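Local coordinates for isoform A of Peptidoglycan-recognition protein LB (Drosophila melanogaster, PDB 7NSZ), which hydrolyses the amide link between N-acetylmuramoyl and L-amino acid residues, degrading bacterial peptidoglycan with a zinc ion in innate immunity, at residues A38-H44 against Y149-H154; L129-K133 against E170-W174; V31-G36 against F96-G100. The protein carries 1 engineered substitution. One frame throughout, in Å; residues are numbered along the deposited sequence.

Contact 1 (A38-H44 against Y149-H154); sequences APYVIIH and YKLLGH. With ZN (zinc ion), chain B.
L152 O receives two donors from the neighbouring strand: the N-H of I43, 2.9 Å away, and the weaker CA-H of I42. This belongs to the parallel pairing of strands 40-44 and 149-153, the latter at one edge of the mixed sheet of the PGRP amidase fold. The alternating bonds run from K150 N on P39 O to H154 N on I43 O. On the face carrying Y40, I42 and L152, L152 CD1 touches Y40 CD2 at 3.8 Å and also meets I42 CD1. K150 lies alongside Y40, its CB 3.7 Å from Y40 CD2, while Y106 meets the tyrosine ring edge-to-face. An alanine in place of Y40 would probably leave L152 CD1 and the aliphatic start of K150 without their aromatic neighbour, and Y106 without its ring partner. On the other face L151 CD1 reaches both V41 CG1 (3.7 Å) and I43 CG1. Just past the paired residues, H44 ND1 and H154 ND1 each bind zinc at 2.1 Å, C162 adding a third ligand. H154 CG is anti to the backbone N (chi1 -169°), which carries its ring to the metal. A hydrogen bond between H44 NE2 and H102, together with the zinc bond at ND1, limits that ring's rotation. H154 ND1 lies at the H44 ring edge, in its plane, 3.1 Å from H44 ND1, the ring planes 68° apart.

Contact 2 (L129-K133 against E170-W174); sequences LDAAK and EISSW
K133 CE lies over one face of the W174 indole, 3.4 Å from W174 NE1, in a CH-pi contact that joins helix 126-142 of the PGRP amidase domain to the turn following helix 165-171. I171 to W174 form a type I beta turn, and W174 is directed from it toward the helix. The K133 chain is extended beyond CG, which brings CE over the five-membered ring and places NZ as an off-centre cation-pi partner, 4.5 Å from that ring's centroid. I171 CG2 covers the opposite indole face. At other points of the ring, A132 CB meets W174 CH2 at 3.8 Å, and L129 CD2 approaches the edge at CZ2, the leucine crossing the indole at about a right angle. E170 leaves the backbone with CG anti to N but bends at chi2 (62°), turning its carboxylate back to W174. L129 CD1 packs against OE2 of that carboxylate at 3.7 Å. K133 NZ and E170 OE2 are too far apart for a salt bridge; a water links them, accepting from NZ and donating to OE2. W174 NE1 gives E170 OE2 a nearly straight bond of 2.8 Å, in the indole plane, on the anti side of the carboxylate but 28° out of the carboxylate plane.

Contact 3 (V31-G36 against F96-G100); sequences VEHFQG and FNVIG
Two irregular segments, 31-36 and 96-100, meet at a single backbone bridge, H33 with V98, flanked by the bonds I99 N to E32 O (2.9 Å) and F34 N to N97 O (3.0 Å). N97 has positive phi (66°), in the left-handed helical region. Its side chain then acts as a clamp: ND2 donates to F34 O and to G36 O, each at 2.9 Å. F34 O lies in the plane of the amide and G36 O is tilted from it, and the two bonds together fix the rotation of the amide. The F34 ring lies over N97 as well. With F34 CG placed between the backbone N and the carbonyl carbon (chi1 70°), the ring turns one face to N97 CA, 3.7 Å from the ring centroid, in a CH-pi contact, and its edge to V98 O, 3.6 Å from F34 CE2. The two side chains cross at about a right angle, yet the ring and amide planes are only 32° apart. Farther along, V98 spreads its two methyls against V31 CG1, the side chains again roughly perpendicular. I99 CD1 reaches H33 O at 3.6 Å and also touches E32 CB. A water accepts from E32 N and probably donates to I99 O, which R94 also bonds. The contact lies at the surface: 31-36 leads into strand 38-45, F96 stacks on Y144 between helix 126-142 and strand 145-146, and I99 packs on N107 and D108 just before strand 110-115.

In the fold
After strand 17-18 the chain passes 31-36, which contact 3 ties to the loop 96-100, and then enters strand 38-45. Contact 1 joins that strand to 149-153, closing a longer loop that takes in helix 55-72, the middle strands of the sheet and helix 126-142. Contact 2 links that last helix to the end of helix 165-171. Contacts 1 and 3 cross, as do 1 and 2; contacts 3 and 2 follow in series, on opposite sides of the chain's centre. Contacts 1 and 2 also touch: L151 CD2 packs on W174 CB and I43 CB on I171 CD1, so strands 38-45 and 149-153 meet the end of helix 165-171 and the turn after it.

Contact 1 (A38-H44 against Y149-H154)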
ATOM      1  N   ALA A  38      -7.389  11.761   1.900  1.00 11.72           N
ATOM      2  CA  ALA A  38      -6.579  11.115   2.953  1.00 10.43           C
ATOM      3  C   ALA A  38      -5.379  11.987   3.283  1.00 11.30           C
ATOM      4  O   ALA A  38      -4.646  12.381   2.402  1.00 12.26           O
ATOM      5  CB  ALA A  38      -6.087   9.788   2.473  1.00 11.22           C
ATOM      6  N   PRO A  39      -5.136  12.278   4.571  1.00 11.81           N
ATOM      7  CA  PRO A  39      -3.990  13.092   4.928  1.00 12.58           C
ATOM      8  C   PRO A  39      -2.684  12.315   5.022  1.00 11.16           C
ATOM      9  O   PRO A  39      -1.673  12.967   5.115  1.00 12.26           O
ATOM     10  CB  PRO A  39      -4.410  13.672   6.292  1.00 12.71           C
ATOM     11  CG  PRO A  39      -5.321  12.656   6.857  1.00 14.32           C
ATOM     12  CD  PRO A  39      -6.113  12.148   5.670  1.00 12.95           C
ATOM     13  N   TYR A  40      -2.723  10.963   4.988  1.00 10.31           N
ATOM     14  CA  TYR A  40      -1.510  10.126   5.054  1.00  9.57           C
ATOM     15  C   TYR A  40      -1.476   9.086   3.951  1.00  9.44           C
ATOM     16  O   TYR A  40      -2.515   8.554   3.499  1.00  9.27           O
ATOM     17  CB  TYR A  40      -1.435   9.380   6.378  1.00 10.57           C
ATOM     18  CG  TYR A  40      -1.331  10.299   7.567  1.00 12.78           C
ATOM     19  CD1 TYR A  40      -2.468  10.728   8.225  1.00 13.42           C
ATOM     20  CD2 TYR A  40      -0.100  10.825   7.949  1.00 13.32           C
ATOM     21  CE1 TYR A  40      -2.385  11.597   9.307  1.00 15.31           C
ATOM     22  CE2 TYR A  40      -0.003  11.693   9.026  1.00 15.02           C
ATOM     23  CZ  TYR A  40      -1.138  12.074   9.686  1.00 15.54           C
ATOM     24  OH  TYR A  40      -0.952  12.929  10.750  1.00 20.05           O
ATOM     25  N   VAL A  41      -0.251   8.785   3.565  1.00  8.57           N
ATOM     26  CA  VAL A  41       0.093   7.627   2.710  1.00  8.90           C
ATOM     27  C   VAL A  41       1.059   6.788   3.522  1.00  9.58           C
ATOM     28  O   VAL A  41       2.100   7.322   3.961  1.00 10.36           O
ATOM     29  CB  VAL A  41       0.685   8.038   1.363  1.00  9.51           C
ATOM     30  CG1 VAL A  41       1.131   6.836   0.569  1.00 10.09           C
ATOM     31  CG2 VAL A  41      -0.252   8.909   0.570  1.00 10.79           C
ATOM     32  N   ILE A  42       0.725   5.521   3.725  1.00  9.34           N
ATOM     33  CA  ILE A  42       1.595   4.594   4.501  1.00  9.84           C
ATOM     34  C   ILE A  42       2.114   3.545   3.553  1.00  9.29           C
ATOM     35  O   ILE A  42       1.342   2.832   2.880  1.00  8.39           O
ATOM     36  CB  ILE A  42       0.875   3.909   5.659  1.00 10.49           C
ATOM     37  CG1 ILE A  42      -0.021   4.844   6.444  1.00 12.46           C
ATOM     38  CG2 ILE A  42       1.832   3.139   6.533  1.00  9.71           C
ATOM     39  CD1 ILE A  42       0.670   5.950   7.092  1.00 14.81           C
ATOM     40  N   ILE A  43       3.421   3.384   3.517  1.00  8.13           N
ATOM     41  CA  ILE A  43       4.100   2.390   2.666  1.00  8.64           C
ATOM     42  C   ILE A  43       4.429   1.132   3.435  1.00  8.49           C
ATOM     43  O   ILE A  43       4.918   1.206   4.582  1.00  9.20           O
ATOM     44  CB  ILE A  43       5.386   2.979   2.032  1.00  9.18           C
ATOM     45  CG1 ILE A  43       5.106   4.267   1.270  1.00  9.41           C
ATOM     46  CG2 ILE A  43       6.089   1.961   1.191  1.00 10.29           C
ATOM     47  CD1 ILE A  43       4.111   4.143   0.145  1.00  9.98           C
ATOM     48  N   HIS A  44       4.177   0.004   2.815  1.00  8.09           N
ATOM     49  CA  HIS A  44       4.420  -1.363   3.316  1.00  8.16           C
ATOM     50  C   HIS A  44       5.209  -2.165   2.318  1.00  8.18           C
ATOM     51  O   HIS A  44       5.171  -1.873   1.091  1.00  8.27           O
ATOM     52  CB  HIS A  44       3.066  -2.082   3.603  1.00  7.70           C
ATOM     53  CG  HIS A  44       2.153  -1.321   4.482  1.00  7.39           C
ATOM     54  ND1 HIS A  44       2.135  -1.603   5.847  1.00  7.05           N
ATOM     55  CD2 HIS A  44       1.192  -0.413   4.291  1.00  8.81           C
ATOM     56  CE1 HIS A  44       1.231  -0.892   6.428  1.00  7.91           C
ATOM     57  NE2 HIS A  44       0.609  -0.112   5.518  1.00  8.19           N
ATOM     58  N   TYR A 149      -0.334  15.820   1.812  1.00 15.00           N
ATOM     59  CA  TYR A 149      -0.252  14.522   2.525  1.00 13.78           C
ATOM     60  C   TYR A 149       1.110  14.382   3.206  1.00 13.39           C
ATOM     61  O   TYR A 149       2.154  14.875   2.736  1.00 13.91           O
ATOM     62  CB  TYR A 149      -0.582  13.372   1.563  1.00 13.11           C
ATOM     63  CG  TYR A 149       0.456  13.143   0.512  1.00 13.26           C
ATOM     64  CD1 TYR A 149       1.502  12.258   0.695  1.00 12.70           C
ATOM     65  CD2 TYR A 149       0.418  13.833  -0.697  1.00 13.30           C
ATOM     66  CE1 TYR A 149       2.499  12.102  -0.234  1.00 12.58           C
ATOM     67  CE2 TYR A 149       1.400  13.654  -1.655  1.00 14.96           C
ATOM     68  CZ  TYR A 149       2.434  12.766  -1.445  1.00 12.86           C
ATOM     69  OH  TYR A 149       3.439  12.542  -2.352  1.00 16.08           O
ATOM     70  N   LYS A 150       1.094  13.576   4.258  1.00 12.94           N
ATOM     71  CA  LYS A 150       2.338  13.109   4.895  1.00 12.83           C
ATOM     72  C   LYS A 150       2.604  11.665   4.495  1.00 10.12           C
ATOM     73  O   LYS A 150       1.651  10.821   4.585  1.00 11.81           O
ATOM     74  CB  LYS A 150       2.301  13.231   6.408  1.00 14.56           C
ATOM     75  CG  LYS A 150       2.338  14.685   6.856  1.00 17.80           C
ATOM     76  CD  LYS A 150       2.053  14.880   8.327  1.00 23.84           C
ATOM     77  CE  LYS A 150       1.997  16.347   8.676  1.00 28.14           C
ATOM     78  NZ  LYS A 150       0.625  16.895   8.515  1.00 34.44           N
ATOM     79  N   LEU A 151       3.809  11.364   4.077  1.00 10.10           N
ATOM     80  CA  LEU A 151       4.263  10.022   3.680  1.00 10.10           C
ATOM     81  C   LEU A 151       5.007   9.364   4.843  1.00  9.74           C
ATOM     82  O   LEU A 151       6.004   9.976   5.356  1.00 11.01           O
ATOM     83  CB  LEU A 151       5.134  10.131   2.411  1.00 10.83           C
ATOM     84  CG  LEU A 151       5.711   8.818   1.910  1.00 11.59           C
ATOM     85  CD1 LEU A 151       4.619   8.016   1.200  1.00 12.14           C
ATOM     86  CD2 LEU A 151       6.871   9.105   0.980  1.00 13.45           C
ATOM     87  N   LEU A 152       4.610   8.131   5.195  1.00  9.04           N
ATOM     88  CA  LEU A 152       5.234   7.377   6.314  1.00  9.03           C
ATOM     89  C   LEU A 152       5.459   5.933   5.916  1.00  9.11           C
ATOM     90  O   LEU A 152       4.798   5.438   5.009  1.00 10.53           O
ATOM     91  CB  LEU A 152       4.296   7.378   7.526  1.00 10.51           C
ATOM     92  CG  LEU A 152       3.876   8.708   8.089  1.00 11.43           C
ATOM     93  CD1 LEU A 152       2.728   8.505   9.093  1.00 12.03           C
ATOM     94  CD2 LEU A 152       5.050   9.433   8.753  1.00 13.00           C
ATOM     95  N   GLY A 153       6.415   5.266   6.509  1.00  9.50           N
ATOM     96  CA  GLY A 153       6.476   3.816   6.500  1.00  9.27           C
ATOM     97  C   GLY A 153       5.746   3.269   7.709  1.00  9.38           C
ATOM     98  O   GLY A 153       5.624   3.924   8.748  1.00 10.00           O
ATOM     99  N   HIS A 154       5.263   2.056   7.580  1.00  9.12           N
ATOM    100  CA  HIS A 154       4.579   1.362   8.690  1.00  9.63           C
ATOM    101  C   HIS A 154       5.376   1.391   9.992  1.00 10.03           C
ATOM    102  O   HIS A 154       4.773   1.644  11.026  1.00 10.98           O
ATOM    103  CB  HIS A 154       4.279  -0.040   8.222  1.00 10.11           C
ATOM    104  CG  HIS A 154       3.360  -0.858   9.067  1.00  9.54           C
ATOM    105  ND1 HIS A 154       3.050  -2.144   8.750  1.00  9.22           N
ATOM    106  CD2 HIS A 154       2.805  -0.653  10.276  1.00 10.22           C
ATOM    107  CE1 HIS A 154       2.297  -2.664   9.699  1.00 10.81           C
ATOM    108  NE2 HIS A 154       2.086  -1.776  10.616  1.00 10.72           N
TER
HETATM  109 ZN    ZN B 301       3.369  -2.920   6.861  1.00  9.38          ZN

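Contact 2 (L129-K133 against E170-W174)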
ATOM      1  N   LEU A 129       8.866   1.421  -7.975  1.00 11.03           N
ATOM      2  CA  LEU A 129       8.985   2.756  -7.341  1.00 10.91           C
ATOM      3  C   LEU A 129       8.194   3.799  -8.134  1.00 11.65           C
ATOM      4  O   LEU A 129       7.436   4.587  -7.569  1.00 11.59           O
ATOM      5  CB  LEU A 129      10.442   3.169  -7.209  1.00 11.71           C
ATOM      6  CG  LEU A 129      11.316   2.198  -6.440  1.00 12.96           C
ATOM      7  CD1 LEU A 129      12.780   2.694  -6.489  1.00 13.62           C
ATOM      8  CD2 LEU A 129      10.873   1.941  -5.014  1.00 11.91           C
ATOM      9  N   ASP A 130       8.322   3.757  -9.455  1.00 12.74           N
ATOM     10  CA  ASP A 130       7.558   4.643 -10.340  1.00 12.47           C
ATOM     11  C   ASP A 130       6.049   4.407 -10.197  1.00 11.50           C
ATOM     12  O   ASP A 130       5.272   5.382 -10.133  1.00 11.81           O
ATOM     13  CB  ASP A 130       7.993   4.416 -11.781  1.00 15.23           C
ATOM     14  CG  ASP A 130       9.355   5.019 -12.122  1.00 17.27           C
ATOM     15  OD1 ASP A 130       9.871   5.806 -11.302  1.00 23.03           O
ATOM     16  OD2 ASP A 130       9.821   4.760 -13.255  1.00 22.53           O
ATOM     17  N   ALA A 131       5.615   3.139 -10.159  1.00 10.61           N
ATOM     18  CA  ALA A 131       4.173   2.869 -10.008  1.00 11.27           C
ATOM     19  C   ALA A 131       3.650   3.474  -8.717  1.00 10.68           C
ATOM     20  O   ALA A 131       2.572   4.072  -8.688  1.00 10.83           O
ATOM     21  CB  ALA A 131       3.939   1.403 -10.041  1.00 12.31           C
ATOM     22  N   ALA A 132       4.377   3.329  -7.603  1.00 10.31           N
ATOM     23  CA  ALA A 132       3.899   3.849  -6.306  1.00  9.78           C
ATOM     24  C   ALA A 132       3.766   5.355  -6.403  1.00 10.43           C
ATOM     25  O   ALA A 132       2.793   5.900  -5.970  1.00  9.91           O
ATOM     26  CB  ALA A 132       4.764   3.404  -5.159  1.00 10.17           C
ATOM     27  N   LYS A 133       4.787   6.005  -6.975  1.00 10.58           N
ATOM     28  CA  LYS A 133       4.741   7.488  -7.072  1.00 11.26           C
ATOM     29  C   LYS A 133       3.582   7.922  -7.998  1.00 11.72           C
ATOM     30  O   LYS A 133       2.915   8.893  -7.647  1.00 11.69           O
ATOM     31  CB  LYS A 133       6.067   8.059  -7.561  1.00 12.86           C
ATOM     32  CG  LYS A 133       7.227   7.764  -6.629  1.00 13.65           C
ATOM     33  CD  LYS A 133       8.557   8.175  -7.299  1.00 16.38           C
ATOM     34  CE  LYS A 133       9.790   7.863  -6.481  1.00 18.04           C
ATOM     35  NZ  LYS A 133      11.032   8.308  -7.162  1.00 21.15           N
ATOM     36  N   GLU A 170      14.686   4.353   0.904  1.00 12.07           N
ATOM     37  CA  GLU A 170      14.222   4.898  -0.373  1.00 12.43           C
ATOM     38  C   GLU A 170      13.094   5.903  -0.123  1.00 11.76           C
ATOM     39  O   GLU A 170      13.124   6.999  -0.688  1.00 13.17           O
ATOM     40  CB  GLU A 170      13.775   3.738  -1.270  1.00 12.68           C
ATOM     41  CG  GLU A 170      13.057   4.152  -2.551  1.00 12.17           C
ATOM     42  CD  GLU A 170      13.810   4.994  -3.556  1.00 15.27           C
ATOM     43  OE1 GLU A 170      15.074   4.852  -3.622  1.00 15.92           O
ATOM     44  OE2 GLU A 170      13.156   5.712  -4.337  1.00 14.48           O
ATOM     45  N   ILE A 171      12.029   5.502   0.591  1.00 11.49           N
ATOM     46  CA  ILE A 171      10.861   6.407   0.708  1.00 11.67           C
ATOM     47  C   ILE A 171      11.235   7.637   1.519  1.00 11.47           C
ATOM     48  O   ILE A 171      10.596   8.678   1.409  1.00 11.79           O
ATOM     49  CB  ILE A 171       9.583   5.733   1.282  1.00 11.21           C
ATOM     50  CG1 ILE A 171       9.717   5.361   2.761  1.00 11.47           C
ATOM     51  CG2 ILE A 171       9.228   4.543   0.402  1.00 11.89           C
ATOM     52  CD1 ILE A 171       8.413   4.817   3.381  1.00 11.90           C
ATOM     53  N   SER A 172      12.288   7.488   2.344  1.00 12.74           N
ATOM     54  CA  SER A 172      12.815   8.656   3.102  1.00 14.67           C
ATOM     55  C   SER A 172      13.290   9.743   2.145  1.00 15.75           C
ATOM     56  O   SER A 172      13.401  10.886   2.599  1.00 17.16           O
ATOM     57  CB  SER A 172      13.882   8.321   4.094  1.00 16.60           C
ATOM     58  OG  SER A 172      13.453   7.350   5.048  1.00 20.99           O
ATOM     59  N   SER A 173      13.506   9.423   0.876  1.00 14.80           N
ATOM     60  CA  SER A 173      13.969  10.435  -0.112  1.00 17.97           C
ATOM     61  C   SER A 173      12.811  10.960  -0.953  1.00 18.39           C
ATOM     62  O   SER A 173      13.071  11.725  -1.892  1.00 21.25           O
ATOM     63  CB  SER A 173      15.013   9.825  -0.999  1.00 17.67           C
ATOM     64  OG  SER A 173      14.444   8.953  -1.975  1.00 18.05           O
ATOM     65  N   TRP A 174      11.580  10.453  -0.770  1.00 16.36           N
ATOM     66  CA  TRP A 174      10.425  10.894  -1.564  1.00 16.26           C
ATOM     67  C   TRP A 174       9.880  12.212  -1.032  1.00 15.60           C
ATOM     68  O   TRP A 174       9.926  12.520   0.163  1.00 15.55           O
ATOM     69  CB  TRP A 174       9.312   9.833  -1.579  1.00 13.49           C
ATOM     70  CG  TRP A 174       9.657   8.575  -2.302  1.00 13.78           C
ATOM     71  CD1 TRP A 174      10.882   8.202  -2.780  1.00 14.61           C
ATOM     72  CD2 TRP A 174       8.792   7.458  -2.515  1.00 12.94           C
ATOM     73  NE1 TRP A 174      10.809   6.957  -3.321  1.00 14.04           N
ATOM     74  CE2 TRP A 174       9.537   6.472  -3.187  1.00 14.13           C
ATOM     75  CE3 TRP A 174       7.422   7.231  -2.275  1.00 12.91           C
ATOM     76  CZ2 TRP A 174       9.002   5.239  -3.557  1.00 14.04           C
ATOM     77  CZ3 TRP A 174       6.891   6.018  -2.643  1.00 14.37           C
ATOM     78  CH2 TRP A 174       7.656   5.046  -3.282  1.00 15.67           C
TER
HETATM   79  O   HOH W   1      13.586   7.862  -5.885  1.00 32.76           O

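Contact 3 (V31-G36 against F96-G100)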
ATOM      1  N   VAL A  31     -17.680  -3.319   3.817  1.00 16.77           N
ATOM      2  CA  VAL A  31     -16.919  -2.093   3.407  1.00 15.61           C
ATOM      3  C   VAL A  31     -17.292  -0.933   4.334  1.00 18.27           C
ATOM      4  O   VAL A  31     -18.493  -0.584   4.404  1.00 17.65           O
ATOM      5  CB  VAL A  31     -17.165  -1.704   1.949  1.00 16.25           C
ATOM      6  CG1 VAL A  31     -16.358  -0.468   1.599  1.00 17.50           C
ATOM      7  CG2 VAL A  31     -16.785  -2.839   0.997  1.00 16.29           C
ATOM      8  N   GLU A  32     -16.310  -0.368   5.029  1.00 16.42           N
ATOM      9  CA  GLU A  32     -16.475   0.858   5.851  1.00 16.45           C
ATOM     10  C   GLU A  32     -15.755   1.993   5.136  1.00 17.61           C
ATOM     11  O   GLU A  32     -14.633   1.781   4.628  1.00 14.86           O
ATOM     12  CB  GLU A  32     -15.938   0.656   7.265  1.00 19.84           C
ATOM     13  CG  GLU A  32     -16.423  -0.606   7.968  1.00 24.94           C
ATOM     14  CD  GLU A  32     -15.862  -0.758   9.367  1.00 28.81           C
ATOM     15  OE1 GLU A  32     -14.873  -1.510   9.551  1.00 32.65           O
ATOM     16  OE2 GLU A  32     -16.411  -0.094  10.283  1.00 35.13           O
ATOM     17  N   HIS A  33     -16.350   3.166   5.052  1.00 16.07           N
ATOM     18  CA  HIS A  33     -15.797   4.321   4.350  1.00 16.48           C
ATOM     19  C   HIS A  33     -15.285   5.350   5.328  1.00 15.28           C
ATOM     20  O   HIS A  33     -15.659   5.368   6.499  1.00 15.69           O
ATOM     21  CB  HIS A  33     -16.807   4.930   3.403  1.00 19.19           C
ATOM     22  CG  HIS A  33     -17.256   3.978   2.355  1.00 20.21           C
ATOM     23  ND1 HIS A  33     -16.664   3.912   1.109  1.00 24.48           N
ATOM     24  CD2 HIS A  33     -18.225   3.035   2.389  1.00 21.62           C
ATOM     25  CE1 HIS A  33     -17.272   2.963   0.409  1.00 22.59           C
ATOM     26  NE2 HIS A  33     -18.226   2.423   1.166  1.00 24.15           N
ATOM     27  N   PHE A  34     -14.381   6.171   4.837  1.00 13.97           N
ATOM     28  CA  PHE A  34     -14.025   7.451   5.479  1.00 14.62           C
ATOM     29  C   PHE A  34     -14.205   8.552   4.449  1.00 14.33           C
ATOM     30  O   PHE A  34     -14.236   8.318   3.251  1.00 15.01           O
ATOM     31  CB  PHE A  34     -12.621   7.353   6.092  1.00 14.27           C
ATOM     32  CG  PHE A  34     -11.442   7.268   5.149  1.00 12.65           C
ATOM     33  CD1 PHE A  34     -10.920   8.437   4.625  1.00 12.52           C
ATOM     34  CD2 PHE A  34     -10.815   6.062   4.871  1.00 12.61           C
ATOM     35  CE1 PHE A  34      -9.801   8.391   3.818  1.00 13.35           C
ATOM     36  CE2 PHE A  34      -9.685   6.021   4.066  1.00 13.98           C
ATOM     37  CZ  PHE A  34      -9.198   7.185   3.541  1.00 14.39           C
ATOM     38  N   GLN A  35     -14.292   9.779   4.943  1.00 17.23           N
ATOM     39  CA  GLN A  35     -14.670  10.934   4.110  1.00 18.19           C
ATOM     40  C   GLN A  35     -13.432  11.808   3.888  1.00 20.26           C
ATOM     41  O   GLN A  35     -12.537  11.836   4.761  1.00 21.99           O
ATOM     42  CB  GLN A  35     -15.857  11.670   4.761  1.00 20.04           C
ATOM     43  CG  GLN A  35     -17.167  10.888   4.722  1.00 21.10           C
ATOM     44  CD  GLN A  35     -17.234   9.755   5.714  1.00 22.87           C
ATOM     45  OE1 GLN A  35     -17.018   9.928   6.919  1.00 26.25           O
ATOM     46  NE2 GLN A  35     -17.552   8.562   5.219  1.00 26.75           N
ATOM     47  N   GLY A  36     -13.450  12.527   2.767  1.00 21.76           N
ATOM     48  CA  GLY A  36     -12.514  13.624   2.453  1.00 20.62           C
ATOM     49  C   GLY A  36     -11.183  13.035   2.016  1.00 19.49           C
ATOM     50  O   GLY A  36     -10.959  11.802   2.068  1.00 20.19           O
ATOM     51  N   PHE A  96      -9.485   3.715  -2.540  1.00 10.54           N
ATOM     52  CA  PHE A  96      -9.502   5.032  -1.880  1.00 11.96           C
ATOM     53  C   PHE A  96     -10.741   5.212  -1.000  1.00 12.18           C
ATOM     54  O   PHE A  96     -11.817   4.733  -1.344  1.00 12.83           O
ATOM     55  CB  PHE A  96      -9.459   6.146  -2.914  1.00 13.35           C
ATOM     56  CG  PHE A  96      -8.179   6.219  -3.704  1.00 12.20           C
ATOM     57  CD1 PHE A  96      -8.166   6.048  -5.065  1.00 12.75           C
ATOM     58  CD2 PHE A  96      -7.037   6.619  -3.066  1.00 12.59           C
ATOM     59  CE1 PHE A  96      -6.974   6.194  -5.763  1.00 13.84           C
ATOM     60  CE2 PHE A  96      -5.835   6.776  -3.754  1.00 12.67           C
ATOM     61  CZ  PHE A  96      -5.815   6.552  -5.109  1.00 13.24           C
ATOM     62  N   ASN A  97     -10.569   5.832   0.147  1.00 11.02           N
ATOM     63  CA  ASN A  97     -11.650   6.255   1.069  1.00 12.56           C
ATOM     64  C   ASN A  97     -12.352   5.041   1.649  1.00 12.92           C
ATOM     65  O   ASN A  97     -13.493   5.177   2.121  1.00 14.42           O
ATOM     66  CB  ASN A  97     -12.635   7.209   0.384  1.00 14.73           C
ATOM     67  CG  ASN A  97     -12.064   8.598   0.288  1.00 16.95           C
ATOM     68  OD1 ASN A  97     -11.318   8.883  -0.626  1.00 23.41           O
ATOM     69  ND2 ASN A  97     -12.353   9.423   1.288  1.00 17.81           N
ATOM     70  N   VAL A  98     -11.672   3.927   1.738  1.00 11.76           N
ATOM     71  CA  VAL A  98     -12.182   2.723   2.435  1.00 11.08           C
ATOM     72  C   VAL A  98     -11.279   2.478   3.618  1.00 10.62           C
ATOM     73  O   VAL A  98      -9.995   2.524   3.497  1.00 10.61           O
ATOM     74  CB  VAL A  98     -12.274   1.470   1.549  1.00 11.32           C
ATOM     75  CG1 VAL A  98     -12.543   0.207   2.317  1.00 11.36           C
ATOM     76  CG2 VAL A  98     -13.292   1.691   0.458  1.00 12.20           C
ATOM     77  N   ILE A  99     -11.808   2.261   4.792  1.00 11.13           N
ATOM     78  CA  ILE A  99     -11.024   2.030   6.007  1.00 10.77           C
ATOM     79  C   ILE A  99     -10.227   0.754   5.807  1.00 10.55           C
ATOM     80  O   ILE A  99     -10.798  -0.312   5.486  1.00 10.82           O
ATOM     81  CB  ILE A  99     -11.932   1.953   7.248  1.00 11.78           C
ATOM     82  CG1 ILE A  99     -12.680   3.287   7.426  1.00 13.28           C
ATOM     83  CG2 ILE A  99     -11.107   1.599   8.464  1.00 13.14           C
ATOM     84  CD1 ILE A  99     -13.555   3.383   8.666  1.00 15.34           C
ATOM     85  N   GLY A 100      -8.923   0.840   6.020  1.00 10.63           N
ATOM     86  CA  GLY A 100      -7.987  -0.275   5.819  1.00 10.05           C
ATOM     87  C   GLY A 100      -7.785  -1.108   7.055  1.00  9.38           C
ATOM     88  O   GLY A 100      -8.458  -0.859   8.087  1.00 12.64           O
TER
HETATM   89  O   HOH W   2     -13.482  -1.445   5.191  1.00 13.81           O